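Local atomic coordinates of PfkB family carbohydrate kinase (Listeria grayi DSM 20601, PDB entry 4GM6), a protein that probably phosphorylates a sugar or related small molecule, as expected of a PfkB family carbohydrate kinase. Residues 154-159 and 185-190; 214-219 and 248-253; 235-240 and 267-272; 263-268 and 275-280; 293-298 and 311-316. All blocks are in the same frame, centred on the assembly; numbering follows the deposited sequence.

Interaction 1: residues 154-159 and 185-190; sequences LHVSGI and ISFDMN
His155 and Ser186 meet as paired residues of two parallel strands, and their side chains are joined by a short hydrogen bond of 2.6 Å between His155 ND1 and Ser186 OG. The hydroxyl lies at the edge of the imidazole, near its plane, which helps to fix the rotation of the ring; both side chains point their first branch away from their own backbone N (chi1 177° for His155). At the far corner of the ring, NE2 and Asp188 OD2 share a water, 3.0 Å from NE2. These neighbouring strands belong to the central sheet of the PfkB fold, and the helical connection through 158-163 and 165-180 makes a right-handed beta-alpha-beta crossover. Backbone bonds hold the pairing, and Gly158 N to Asp188 O at 2.8 Å carries it one residue past the end of strand 153-157. On the other face, Val156 CG1 lies in the plane of the Phe187 ring, 3.6 Å from CD1. Farther out, Ser157 OG caps Ile159 N and also bonds Glu59, while Thr296 and Leu300 of helix 291-304 pack against His155.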
# COMPACT_ATOMS: atom_id res chain seq x y z
N LEU C 154 35.07 -13.72 -18.99
CA LEU C 154 33.81 -14.36 -19.26
C LEU C 154 33.34 -15.02 -18.00
O LEU C 154 34.07 -15.77 -17.36
CB LEU C 154 33.95 -15.42 -20.34
CG LEU C 154 32.69 -16.25 -20.52
CD1 LEU C 154 32.56 -16.76 -21.90
CD2 LEU C 154 32.58 -17.36 -19.51
N HIS C 155 32.10 -14.74 -17.65
CA HIS C 155 31.53 -15.28 -16.42
C HIS C 155 30.28 -16.12 -16.70
O HIS C 155 29.42 -15.74 -17.49
CB HIS C 155 31.14 -14.15 -15.45
CG HIS C 155 30.47 -14.64 -14.20
ND1 HIS C 155 31.18 -15.12 -13.12
CD2 HIS C 155 29.16 -14.75 -13.88
CE1 HIS C 155 30.34 -15.50 -12.18
NE2 HIS C 155 29.11 -15.30 -12.61
N VAL C 156 30.19 -17.27 -16.03
CA VAL C 156 29.01 -18.11 -16.11
C VAL C 156 28.84 -18.92 -14.82
O VAL C 156 29.75 -18.97 -13.98
CB VAL C 156 29.01 -19.01 -17.37
CG1 VAL C 156 30.11 -20.07 -17.30
CG2 VAL C 156 27.63 -19.64 -17.56
N SER C 157 27.64 -19.50 -14.64
CA SER C 157 27.35 -20.26 -13.43
C SER C 157 26.80 -21.64 -13.73
O SER C 157 26.37 -21.93 -14.86
CB SER C 157 26.37 -19.49 -12.54
OG SER C 157 25.02 -19.81 -12.85
N GLY C 158 26.82 -22.50 -12.72
CA GLY C 158 26.26 -23.85 -12.83
C GLY C 158 24.76 -23.88 -13.08
O GLY C 158 24.20 -24.93 -13.40
N ILE C 159 24.09 -22.74 -12.92
CA ILE C 159 22.65 -22.67 -13.14
C ILE C 159 22.36 -22.84 -14.63
O ILE C 159 21.52 -23.65 -15.03
CB ILE C 159 22.06 -21.35 -12.63
CG1 ILE C 159 22.02 -21.36 -11.10
CG2 ILE C 159 20.67 -21.11 -13.19
CD1 ILE C 159 21.79 -20.00 -10.48
N ILE C 185 38.50 -16.94 -17.46
CA ILE C 185 37.24 -17.64 -17.26
C ILE C 185 36.80 -17.61 -15.79
O ILE C 185 37.50 -18.12 -14.91
CB ILE C 185 37.32 -19.08 -17.79
CG1 ILE C 185 37.85 -19.06 -19.25
CG2 ILE C 185 35.96 -19.77 -17.71
CD1 ILE C 185 37.09 -18.16 -20.18
N SER C 186 35.65 -17.00 -15.54
CA SER C 186 35.04 -16.95 -14.22
C SER C 186 33.87 -17.90 -14.16
O SER C 186 32.93 -17.80 -14.97
CB SER C 186 34.55 -15.54 -13.90
OG SER C 186 33.73 -15.54 -12.74
N PHE C 187 33.90 -18.81 -13.19
CA PHE C 187 32.84 -19.80 -13.05
C PHE C 187 32.30 -19.82 -11.63
O PHE C 187 33.05 -19.82 -10.66
CB PHE C 187 33.34 -21.19 -13.47
CG PHE C 187 32.25 -22.23 -13.56
CD1 PHE C 187 31.24 -22.08 -14.52
CD2 PHE C 187 32.22 -23.32 -12.68
CE1 PHE C 187 30.23 -23.03 -14.61
CE2 PHE C 187 31.22 -24.28 -12.76
CZ PHE C 187 30.23 -24.14 -13.72
N ASP C 188 30.97 -19.82 -11.53
CA ASP C 188 30.29 -19.87 -10.26
C ASP C 188 29.59 -21.24 -10.17
O ASP C 188 28.61 -21.47 -10.87
CB ASP C 188 29.27 -18.72 -10.24
CG ASP C 188 28.41 -18.70 -9.00
OD1 ASP C 188 28.70 -19.48 -8.06
OD2 ASP C 188 27.45 -17.90 -8.97
N MET C 189 30.10 -22.14 -9.32
CA MET C 189 29.52 -23.49 -9.20
C MET C 189 27.99 -23.42 -9.09
O MET C 189 27.27 -24.05 -9.86
CB MET C 189 30.06 -24.20 -7.96
CG MET C 189 31.57 -24.33 -7.92
SD MET C 189 32.17 -25.67 -8.96
CE MET C 189 31.77 -27.12 -7.98
N ASN C 190 27.51 -22.68 -8.09
CA ASN C 190 26.09 -22.40 -7.96
C ASN C 190 25.25 -23.64 -8.25
O ASN C 190 24.39 -23.63 -9.14
CB ASN C 190 25.69 -21.25 -8.89
CG ASN C 190 24.85 -20.20 -8.19
OD1 ASN C 190 23.97 -20.53 -7.40
ND2 ASN C 190 25.12 -18.93 -8.48
O HOH W 1 26.82 -16.15 -10.87
O HOH W 2 23.22 -25.77 -10.59

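Interaction 2: residues 214-219 and 248-253; sequences YCSAGQ and LFYATK
Ser216 sits with CB over one face of the Tyr250 ring, 3.8 Å from its centroid and 26° off the normal, a CH-pi contact near the rim. Tyr250 reaches that place because its first torsion (chi1 58°) tucks CG between the backbone N and the carbonyl carbon, folding the ring back over the neighbouring strand; its edge meets the backbone of Tyr214. On the opposite side of the sheet Cys215 CB packs 3.5 Å from Phe249 CD1, and Cys215 SG lies at the edge of the same ring, 5.1 Å from its centroid. This is the close-fitting half, mostly buried. Its two parallel strands, 214-216 and 248-256, are neighbours in the central sheet of the PfkB fold, linked through helices 219-225 and 235-242. Two backbone bonds of 2.9 Å, Cys215 N to Leu248 O and Tyr250 N to Cys215 O, hold them in register. Beyond Ser216 the grip slackens toward a partly exposed end: the bond from Ala217 N to Tyr250 O is weak, with an angle of 127°, and Ala251 CB merely touches Ala217 O at 3.6 Å. From Gly218 the chain turns into helix 219-225, while strand 248-256, already paired with strand 261-270 on its other side, runs on.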
# COMPACT_ATOMS: atom_id res chain seq x y z
N TYR C 214 38.99 -18.44 -12.40
CA TYR C 214 38.48 -17.95 -11.12
C TYR C 214 37.22 -18.74 -10.79
O TYR C 214 36.22 -18.64 -11.52
CB TYR C 214 38.12 -16.47 -11.22
CG TYR C 214 39.15 -15.61 -11.93
CD1 TYR C 214 40.51 -15.71 -11.62
CD2 TYR C 214 38.75 -14.67 -12.88
CE1 TYR C 214 41.45 -14.91 -12.27
CE2 TYR C 214 39.67 -13.87 -13.52
CZ TYR C 214 41.02 -13.99 -13.21
OH TYR C 214 41.92 -13.18 -13.86
N CYS C 215 37.27 -19.51 -9.70
CA CYS C 215 36.15 -20.37 -9.34
C CYS C 215 35.48 -19.96 -8.03
O CYS C 215 36.14 -19.86 -7.00
CB CYS C 215 36.61 -21.83 -9.22
SG CYS C 215 35.27 -23.03 -8.99
N SER C 216 34.17 -19.73 -8.07
CA SER C 216 33.43 -19.57 -6.84
C SER C 216 33.00 -20.94 -6.31
O SER C 216 32.06 -21.55 -6.82
CB SER C 216 32.22 -18.67 -7.01
OG SER C 216 31.60 -18.50 -5.76
N ALA C 217 33.72 -21.43 -5.29
CA ALA C 217 33.43 -22.75 -4.75
C ALA C 217 33.66 -22.77 -3.25
O ALA C 217 34.65 -22.22 -2.75
CB ALA C 217 34.27 -23.82 -5.44
N GLY C 218 32.72 -23.38 -2.53
CA GLY C 218 32.83 -23.55 -1.08
C GLY C 218 33.22 -24.97 -0.72
O GLY C 218 33.46 -25.80 -1.60
N GLN C 219 33.25 -25.27 0.57
CA GLN C 219 33.62 -26.61 1.00
C GLN C 219 32.58 -27.66 0.59
O GLN C 219 32.92 -28.82 0.37
CB GLN C 219 33.87 -26.68 2.51
CG GLN C 219 34.64 -27.93 2.91
CD GLN C 219 34.48 -28.29 4.37
OE1 GLN C 219 35.26 -29.08 4.92
NE2 GLN C 219 33.47 -27.71 5.01
N LEU C 248 42.45 -18.72 -8.76
CA LEU C 248 41.90 -18.41 -7.41
C LEU C 248 40.46 -18.84 -7.21
O LEU C 248 39.67 -18.81 -8.15
CB LEU C 248 42.09 -16.94 -7.02
CG LEU C 248 41.31 -15.84 -7.72
CD1 LEU C 248 41.37 -14.57 -6.89
CD2 LEU C 248 41.88 -15.58 -9.11
N PHE C 249 40.18 -19.29 -5.98
CA PHE C 249 38.83 -19.63 -5.56
C PHE C 249 38.31 -18.50 -4.70
O PHE C 249 39.09 -17.75 -4.11
CB PHE C 249 38.80 -20.93 -4.76
CG PHE C 249 39.22 -22.15 -5.53
CD1 PHE C 249 38.30 -22.85 -6.31
CD2 PHE C 249 40.53 -22.60 -5.48
CE1 PHE C 249 38.68 -23.98 -7.01
CE2 PHE C 249 40.92 -23.73 -6.19
CZ PHE C 249 39.99 -24.42 -6.96
N TYR C 250 36.99 -18.37 -4.61
CA TYR C 250 36.40 -17.37 -3.72
C TYR C 250 35.01 -17.81 -3.32
O TYR C 250 34.32 -18.49 -4.07
CB TYR C 250 36.34 -16.00 -4.40
CG TYR C 250 35.57 -15.96 -5.70
CD1 TYR C 250 36.14 -16.41 -6.88
CD2 TYR C 250 34.27 -15.47 -5.74
CE1 TYR C 250 35.44 -16.38 -8.07
CE2 TYR C 250 33.56 -15.43 -6.93
CZ TYR C 250 34.15 -15.89 -8.10
OH TYR C 250 33.45 -15.86 -9.29
N ALA C 251 34.59 -17.42 -2.11
CA ALA C 251 33.28 -17.76 -1.62
C ALA C 251 33.05 -17.02 -0.31
O ALA C 251 33.98 -16.41 0.23
CB ALA C 251 33.16 -19.26 -1.40
N THR C 252 31.82 -17.06 0.19
CA THR C 252 31.57 -16.55 1.52
C THR C 252 31.35 -17.71 2.47
O THR C 252 30.88 -18.77 2.07
CB THR C 252 30.34 -15.64 1.56
OG1 THR C 252 29.24 -16.30 0.93
CG2 THR C 252 30.61 -14.34 0.82
N LYS C 253 31.73 -17.54 3.72
CA LYS C 253 31.35 -18.52 4.72
C LYS C 253 30.16 -17.91 5.45
O LYS C 253 30.27 -16.85 6.08
CB LYS C 253 32.49 -18.82 5.69
CG LYS C 253 32.11 -19.84 6.75
CD LYS C 253 33.24 -20.08 7.74
CE LYS C 253 32.70 -20.75 9.00
NZ LYS C 253 33.78 -21.03 9.99

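Interaction 3: residues 235-240 and 267-272; sequences YYQAMH and HLWTQG
The rings of Tyr236 and Trp269 lie nearly parallel, 23° between the Tyr236 plane and the five-membered ring, yet are slid so far apart that they barely overlap; each residue instead offers its CB to the other's face. Tyr236 CB lies 3.5 Å from the centroid of the five-membered ring of Trp269, and Trp269 CB sits 4.1 Å from that of the Tyr236 ring. With CG swung away from its backbone N (chi1 -174°), the indole reaches across the helix surface. His240 meets its far end obliquely, CG 3.7 Å from Trp269 CH2, and Gln237 OE1 touches the indole edge at CZ2. Helix 235-242 thus covers one face of the sheet at strand 261-270, in the alpha/beta layering of the PfkB fold, through an aromatic cluster without direct hydrogen bonds. At the other end one water bridges helix and strand: 2.7 Å from Tyr235 OH, it donates to Tyr236 OH and lies in the His267 ring plane near ND1. Tyr236 OH also bonds Ala217 O, and its ring meets Phe249.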
# COMPACT_ATOMS: atom_id res chain seq x y z
N TYR C 235 40.64 -27.33 2.01
CA TYR C 235 40.00 -27.90 0.83
C TYR C 235 40.44 -27.20 -0.45
O TYR C 235 40.60 -27.88 -1.51
CB TYR C 235 38.47 -27.88 0.99
CG TYR C 235 37.95 -26.61 1.60
CD1 TYR C 235 37.78 -26.50 2.98
CD2 TYR C 235 37.61 -25.53 0.81
CE1 TYR C 235 37.29 -25.34 3.54
CE2 TYR C 235 37.11 -24.36 1.36
CZ TYR C 235 36.96 -24.27 2.73
OH TYR C 235 36.48 -23.11 3.28
N TYR C 236 40.66 -25.86 -0.35
CA TYR C 236 41.12 -25.09 -1.51
C TYR C 236 42.44 -25.61 -2.07
O TYR C 236 42.62 -25.71 -3.29
CB TYR C 236 41.26 -23.61 -1.16
CG TYR C 236 39.94 -22.87 -1.10
CD1 TYR C 236 39.48 -22.31 0.09
CD2 TYR C 236 39.15 -22.74 -2.23
CE1 TYR C 236 38.27 -21.64 0.15
CE2 TYR C 236 37.94 -22.07 -2.19
CZ TYR C 236 37.50 -21.52 -1.00
OH TYR C 236 36.29 -20.86 -0.96
N GLN C 237 43.37 -25.94 -1.17
CA GLN C 237 44.70 -26.39 -1.59
C GLN C 237 44.58 -27.75 -2.36
O GLN C 237 45.34 -28.06 -3.37
CB GLN C 237 45.64 -26.55 -0.35
CG GLN C 237 47.00 -27.21 -0.77
CD GLN C 237 47.89 -26.27 -1.64
OE1 GLN C 237 48.20 -25.15 -1.23
NE2 GLN C 237 48.27 -26.70 -2.84
N ALA C 238 43.50 -28.55 -1.78
CA ALA C 238 43.28 -29.88 -2.40
C ALA C 238 42.55 -29.69 -3.75
O ALA C 238 42.83 -30.40 -4.73
CB ALA C 238 42.48 -30.78 -1.44
N MET C 239 41.64 -28.74 -3.78
CA MET C 239 40.91 -28.46 -4.98
C MET C 239 41.91 -27.99 -6.02
O MET C 239 41.80 -28.32 -7.17
CB MET C 239 39.84 -27.41 -4.69
CG MET C 239 38.78 -27.90 -3.72
SD MET C 239 37.72 -26.58 -3.10
CE MET C 239 37.67 -25.57 -4.56
N HIS C 240 42.87 -27.21 -5.60
CA HIS C 240 43.89 -26.75 -6.52
C HIS C 240 44.74 -27.90 -7.05
O HIS C 240 45.14 -27.89 -8.21
CB HIS C 240 44.78 -25.70 -5.90
CG HIS C 240 45.69 -25.05 -6.88
ND1 HIS C 240 45.27 -24.06 -7.74
CD2 HIS C 240 46.99 -25.26 -7.16
CE1 HIS C 240 46.28 -23.69 -8.51
NE2 HIS C 240 47.34 -24.39 -8.17
N HIS C 267 36.03 -15.39 1.80
CA HIS C 267 37.29 -16.10 1.61
C HIS C 267 37.75 -15.89 0.17
O HIS C 267 36.95 -15.87 -0.78
CB HIS C 267 37.13 -17.61 1.85
CG HIS C 267 36.86 -18.00 3.28
ND1 HIS C 267 36.31 -19.21 3.63
CD2 HIS C 267 37.04 -17.32 4.45
CE1 HIS C 267 36.16 -19.27 4.96
NE2 HIS C 267 36.60 -18.13 5.48
N LEU C 268 39.05 -15.72 0.01
CA LEU C 268 39.66 -15.67 -1.31
C LEU C 268 41.02 -16.37 -1.26
O LEU C 268 41.91 -15.94 -0.53
CB LEU C 268 39.78 -14.22 -1.79
CG LEU C 268 40.37 -13.97 -3.18
CD1 LEU C 268 39.68 -14.84 -4.23
CD2 LEU C 268 40.25 -12.50 -3.54
N TRP C 269 41.15 -17.45 -2.04
CA TRP C 269 42.35 -18.30 -2.02
C TRP C 269 43.10 -18.14 -3.32
O TRP C 269 42.54 -18.28 -4.42
CB TRP C 269 41.94 -19.77 -1.82
CG TRP C 269 43.09 -20.73 -1.64
CD1 TRP C 269 43.52 -21.29 -0.46
CD2 TRP C 269 43.95 -21.24 -2.66
NE1 TRP C 269 44.60 -22.11 -0.69
CE2 TRP C 269 44.89 -22.10 -2.03
CE3 TRP C 269 44.04 -21.06 -4.05
CZ2 TRP C 269 45.89 -22.78 -2.74
CZ3 TRP C 269 45.04 -21.74 -4.76
CH2 TRP C 269 45.94 -22.59 -4.10
N THR C 270 44.40 -17.85 -3.22
CA THR C 270 45.21 -17.69 -4.40
C THR C 270 46.70 -17.89 -4.10
O THR C 270 47.22 -17.36 -3.11
CB THR C 270 44.98 -16.34 -5.10
OG1 THR C 270 45.48 -16.40 -6.46
CG2 THR C 270 45.64 -15.21 -4.34
N GLN C 271 47.34 -18.69 -4.96
CA GLN C 271 48.75 -19.06 -4.83
C GLN C 271 49.12 -19.49 -3.41
O GLN C 271 49.98 -18.87 -2.77
CB GLN C 271 49.70 -17.97 -5.37
CG GLN C 271 49.18 -16.54 -5.24
CD GLN C 271 49.92 -15.60 -6.18
OE1 GLN C 271 49.96 -15.82 -7.39
NE2 GLN C 271 50.52 -14.55 -5.63
N GLY C 272 48.42 -20.49 -2.87
CA GLY C 272 48.82 -21.14 -1.62
C GLY C 272 48.27 -20.52 -0.36
O GLY C 272 48.47 -21.05 0.73
O HOH W 3 35.01 -21.46 1.74

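Interaction 4: residues 263-268 and 275-280; sequences LLQGHL and WESEEY
Gln265 stretches across to the partner strand, its chain extended, and NE2 bonds Ser277 O at 3.1 Å. The bond is nearly straight at 168°, and the carbonyl oxygen lies in the amide plane. Glu276 crosses Gln265 obliquely, with amide and carboxylate planes 71° apart, whereas Glu279 crosses it at about a right angle, nearer the base of Gln265. Glu276 and His267 instead run alongside each other, Glu276 CG resting 3.5 Å from His267 CD2. Ser277 holds OG between backbone N and carbonyl carbon (chi1 73°), where it accepts from Gly266 N at 3.0 Å and donates to Glu278 O. That hydroxyl stands in for Ser277 O, which Gln265 NE2 occupies instead, where the pairing slips by one residue. Regular pairing resumes at both ends, with Leu264 and Tyr280 bonded in both directions and Leu268 and Trp275 likewise. The Trp275 ring turns its edge to Leu268 O, 3.4 Å from CD1. Tyr280 also packs on Leu120 of the second subunit. Strands 261-270 and 273-282 thus form an antiparallel beta hairpin, interrupted by an irregular stretch, that closes one border of the central sheet within the chain.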
# COMPACT_ATOMS: atom_id res chain seq x y z
N LEU C 263 25.97 -14.72 9.97
CA LEU C 263 27.33 -14.23 9.98
C LEU C 263 27.89 -14.46 8.58
O LEU C 263 27.61 -15.47 7.95
CB LEU C 263 28.18 -14.99 11.02
CG LEU C 263 27.62 -15.12 12.44
CD1 LEU C 263 28.61 -15.87 13.34
CD2 LEU C 263 27.29 -13.75 13.01
N LEU C 264 28.67 -13.50 8.08
CA LEU C 264 29.18 -13.59 6.72
C LEU C 264 30.62 -13.16 6.71
O LEU C 264 30.96 -12.11 7.24
CB LEU C 264 28.38 -12.69 5.79
CG LEU C 264 28.60 -12.98 4.30
CD1 LEU C 264 27.80 -14.21 3.91
CD2 LEU C 264 28.18 -11.78 3.47
N GLN C 265 31.46 -13.97 6.09
CA GLN C 265 32.89 -13.74 6.05
C GLN C 265 33.35 -14.18 4.67
O GLN C 265 33.01 -15.27 4.21
CB GLN C 265 33.59 -14.55 7.14
CG GLN C 265 35.11 -14.46 7.12
CD GLN C 265 35.75 -15.11 8.33
OE1 GLN C 265 35.46 -16.26 8.66
NE2 GLN C 265 36.64 -14.38 9.00
N GLY C 266 34.09 -13.32 3.98
CA GLY C 266 34.55 -13.67 2.64
C GLY C 266 35.86 -14.43 2.72
O GLY C 266 36.67 -14.17 3.60
N HIS C 267 36.03 -15.39 1.80
CA HIS C 267 37.29 -16.10 1.61
C HIS C 267 37.75 -15.89 0.17
O HIS C 267 36.95 -15.87 -0.78
CB HIS C 267 37.13 -17.61 1.85
CG HIS C 267 36.86 -18.00 3.28
ND1 HIS C 267 36.31 -19.21 3.63
CD2 HIS C 267 37.04 -17.32 4.45
CE1 HIS C 267 36.16 -19.27 4.96
NE2 HIS C 267 36.60 -18.13 5.48
N LEU C 268 39.05 -15.72 0.01
CA LEU C 268 39.66 -15.67 -1.31
C LEU C 268 41.02 -16.37 -1.26
O LEU C 268 41.91 -15.94 -0.53
CB LEU C 268 39.78 -14.22 -1.79
CG LEU C 268 40.37 -13.97 -3.18
CD1 LEU C 268 39.68 -14.84 -4.23
CD2 LEU C 268 40.25 -12.50 -3.54
N TRP C 275 42.82 -15.92 2.17
CA TRP C 275 42.69 -14.58 2.76
C TRP C 275 41.25 -14.33 3.21
O TRP C 275 40.32 -14.47 2.42
CB TRP C 275 43.04 -13.51 1.72
CG TRP C 275 44.42 -13.62 1.18
CD1 TRP C 275 44.83 -14.38 0.12
CD2 TRP C 275 45.59 -12.96 1.67
NE1 TRP C 275 46.17 -14.23 -0.08
CE2 TRP C 275 46.67 -13.36 0.86
CE3 TRP C 275 45.82 -12.06 2.73
CZ2 TRP C 275 47.97 -12.90 1.07
CZ3 TRP C 275 47.12 -11.61 2.93
CH2 TRP C 275 48.18 -12.02 2.10
N GLU C 276 41.07 -13.95 4.47
CA GLU C 276 39.72 -13.74 5.02
C GLU C 276 39.41 -12.27 5.28
O GLU C 276 40.31 -11.48 5.55
CB GLU C 276 39.55 -14.51 6.32
CG GLU C 276 39.77 -16.01 6.20
CD GLU C 276 40.13 -16.66 7.53
OE1 GLU C 276 39.66 -16.17 8.59
OE2 GLU C 276 40.88 -17.66 7.52
N SER C 277 38.14 -11.91 5.21
CA SER C 277 37.67 -10.60 5.62
C SER C 277 37.37 -10.63 7.12
O SER C 277 37.53 -11.66 7.75
CB SER C 277 36.39 -10.25 4.87
OG SER C 277 35.30 -11.01 5.36
N GLU C 278 36.92 -9.52 7.69
CA GLU C 278 36.36 -9.60 9.04
C GLU C 278 35.07 -10.41 8.91
O GLU C 278 34.55 -10.59 7.81
CB GLU C 278 36.07 -8.21 9.65
CG GLU C 278 34.72 -7.61 9.26
CD GLU C 278 34.32 -6.38 10.08
OE1 GLU C 278 33.23 -6.39 10.71
OE2 GLU C 278 35.08 -5.39 10.09
N GLU C 279 34.57 -10.94 10.02
CA GLU C 279 33.27 -11.60 9.97
C GLU C 279 32.18 -10.60 10.35
O GLU C 279 32.26 -9.99 11.41
CB GLU C 279 33.24 -12.80 10.91
CG GLU C 279 32.05 -13.71 10.71
CD GLU C 279 32.26 -15.06 11.37
OE1 GLU C 279 32.20 -15.13 12.62
OE2 GLU C 279 32.49 -16.06 10.65
N TYR C 280 31.21 -10.42 9.47
CA TYR C 280 30.08 -9.51 9.73
C TYR C 280 28.89 -10.23 10.35
O TYR C 280 28.55 -11.35 9.96
CB TYR C 280 29.58 -8.88 8.43
CG TYR C 280 30.52 -7.89 7.81
CD1 TYR C 280 30.51 -6.56 8.20
CD2 TYR C 280 31.43 -8.28 6.85
CE1 TYR C 280 31.38 -5.64 7.64
CE2 TYR C 280 32.31 -7.38 6.28
CZ TYR C 280 32.27 -6.06 6.68
OH TYR C 280 33.13 -5.16 6.12

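Interaction 5: residues 293-298 and 311-316; sequences DAYTAA and ETVKFA
Tyr295 extends its ring toward the neighbouring helix because CG is turned away from the backbone N (chi1 -173°), and Phe315 reaches back with the same first torsion (chi1 178°). They flank a contact of two antiparallel helices, 291-304 and 309-323, consecutive in the chain and packed as a helical hairpin in the alpha/beta PfkB fold; the short segments cross at 150° with axes 9.0 Å apart. Close approach is made by two alanines: Ala298 CB sits 3.2 Å from Ala316 CA, and Ala298 CB and Ala316 CB are only 3.3 Å apart, closer than methyl carbons normally pack. Phe315 covers one flank of this pair, CD1 lying 4.0 Å from Ala298 CB. On the other flank the Tyr295 ring presents its edge to Ala316 O, which lies near the ring plane 3.5 Å from CD1, while CE1 packs on the Ala316 methyl. The contact is wholly buried and has no hydrogen bonds between its segments. Tyr295 OH is instead tied to His267 O, which connects the helix pair to strand 261-270, and the Phe315 ring meets Trp307 edge-to-face. Val313 CG2 and Tyr295 OH end next to each other, 3.8 Å apart.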
# COMPACT_ATOMS: atom_id res chain seq x y z
N ASP C 293 25.84 -12.99 -5.58
CA ASP C 293 26.13 -12.32 -6.84
C ASP C 293 26.83 -11.00 -6.60
O ASP C 293 27.61 -10.54 -7.43
CB ASP C 293 24.86 -12.11 -7.66
CG ASP C 293 24.13 -13.42 -7.93
OD1 ASP C 293 24.81 -14.46 -8.08
OD2 ASP C 293 22.89 -13.42 -7.97
N ALA C 294 26.53 -10.37 -5.47
CA ALA C 294 27.16 -9.11 -5.13
C ALA C 294 28.61 -9.40 -4.75
O ALA C 294 29.51 -8.66 -5.12
CB ALA C 294 26.42 -8.42 -3.99
N TYR C 295 28.81 -10.48 -4.01
CA TYR C 295 30.16 -10.91 -3.66
C TYR C 295 30.92 -11.24 -4.93
O TYR C 295 32.03 -10.76 -5.14
CB TYR C 295 30.13 -12.14 -2.75
CG TYR C 295 31.49 -12.54 -2.21
CD1 TYR C 295 32.13 -11.78 -1.23
CD2 TYR C 295 32.14 -13.69 -2.66
CE1 TYR C 295 33.37 -12.13 -0.74
CE2 TYR C 295 33.39 -14.06 -2.17
CZ TYR C 295 34.01 -13.28 -1.20
OH TYR C 295 35.24 -13.64 -0.68
N THR C 296 30.32 -12.04 -5.79
CA THR C 296 31.02 -12.45 -7.02
C THR C 296 31.44 -11.24 -7.83
O THR C 296 32.57 -11.16 -8.30
CB THR C 296 30.15 -13.40 -7.89
OG1 THR C 296 30.00 -14.65 -7.22
CG2 THR C 296 30.81 -13.64 -9.28
N ALA C 297 30.53 -10.29 -8.00
CA ALA C 297 30.83 -9.11 -8.81
C ALA C 297 31.91 -8.26 -8.15
O ALA C 297 32.78 -7.69 -8.83
CB ALA C 297 29.57 -8.28 -9.03
N ALA C 298 31.87 -8.19 -6.83
CA ALA C 298 32.86 -7.37 -6.12
C ALA C 298 34.25 -7.99 -6.24
O ALA C 298 35.24 -7.28 -6.43
CB ALA C 298 32.48 -7.20 -4.66
N GLU C 311 42.71 -6.63 -0.18
CA GLU C 311 41.82 -5.54 -0.56
C GLU C 311 40.55 -6.11 -1.15
O GLU C 311 39.45 -5.78 -0.73
CB GLU C 311 42.48 -4.63 -1.60
CG GLU C 311 43.55 -3.69 -1.05
CD GLU C 311 44.28 -2.97 -2.17
OE1 GLU C 311 44.08 -1.74 -2.31
OE2 GLU C 311 45.04 -3.63 -2.91
N THR C 312 40.70 -6.98 -2.14
CA THR C 312 39.55 -7.51 -2.86
C THR C 312 38.57 -8.22 -1.93
O THR C 312 37.37 -7.91 -1.92
CB THR C 312 40.01 -8.46 -3.97
OG1 THR C 312 40.77 -7.72 -4.93
CG2 THR C 312 38.82 -9.11 -4.65
N VAL C 313 39.09 -9.16 -1.14
CA VAL C 313 38.26 -9.90 -0.19
C VAL C 313 37.54 -8.98 0.81
O VAL C 313 36.41 -9.25 1.21
CB VAL C 313 39.05 -10.99 0.55
CG1 VAL C 313 39.93 -10.37 1.64
CG2 VAL C 313 38.11 -12.03 1.13
N LYS C 314 38.18 -7.88 1.19
CA LYS C 314 37.56 -6.99 2.16
C LYS C 314 36.45 -6.19 1.51
O LYS C 314 35.35 -6.04 2.07
CB LYS C 314 38.59 -6.04 2.79
CG LYS C 314 37.99 -5.23 3.93
CD LYS C 314 39.08 -4.63 4.81
CE LYS C 314 39.77 -3.46 4.13
NZ LYS C 314 40.68 -2.74 5.08
N PHE C 315 36.73 -5.68 0.32
CA PHE C 315 35.76 -4.90 -0.43
C PHE C 315 34.54 -5.74 -0.78
O PHE C 315 33.39 -5.31 -0.60
CB PHE C 315 36.43 -4.38 -1.71
CG PHE C 315 35.50 -3.58 -2.59
CD1 PHE C 315 34.87 -4.17 -3.67
CD2 PHE C 315 35.28 -2.24 -2.35
CE1 PHE C 315 34.02 -3.45 -4.49
CE2 PHE C 315 34.44 -1.50 -3.17
CZ PHE C 315 33.81 -2.11 -4.24
N ALA C 316 34.79 -6.95 -1.28
CA ALA C 316 33.72 -7.82 -1.77
C ALA C 316 32.81 -8.30 -0.64
O ALA C 316 31.60 -8.38 -0.81
CB ALA C 316 34.27 -9.00 -2.54

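Overall arrangement
Interactions 1 and 2 join parallel strands in the buried centre of one sheet and touch through backbone bonds between Phe187 and both Tyr214 and Ser216. Interactions 3 and 4 lie farther out, their centres about 20 and 18 Å from the centre of the chain, and share His267 and Leu268 of strand 261-270. Aromatic groups and a water do the work in interaction 3, whereas interaction 4 relies on backbone and polar side-chain bonds at partly exposed positions. Interaction 5 is buried and apolar. Its Tyr295 reaches the strands of both interactions 2 and 4, and its Thr296 touches His155 of interaction 1, so helix 291-304 packs across several strands of the sheet.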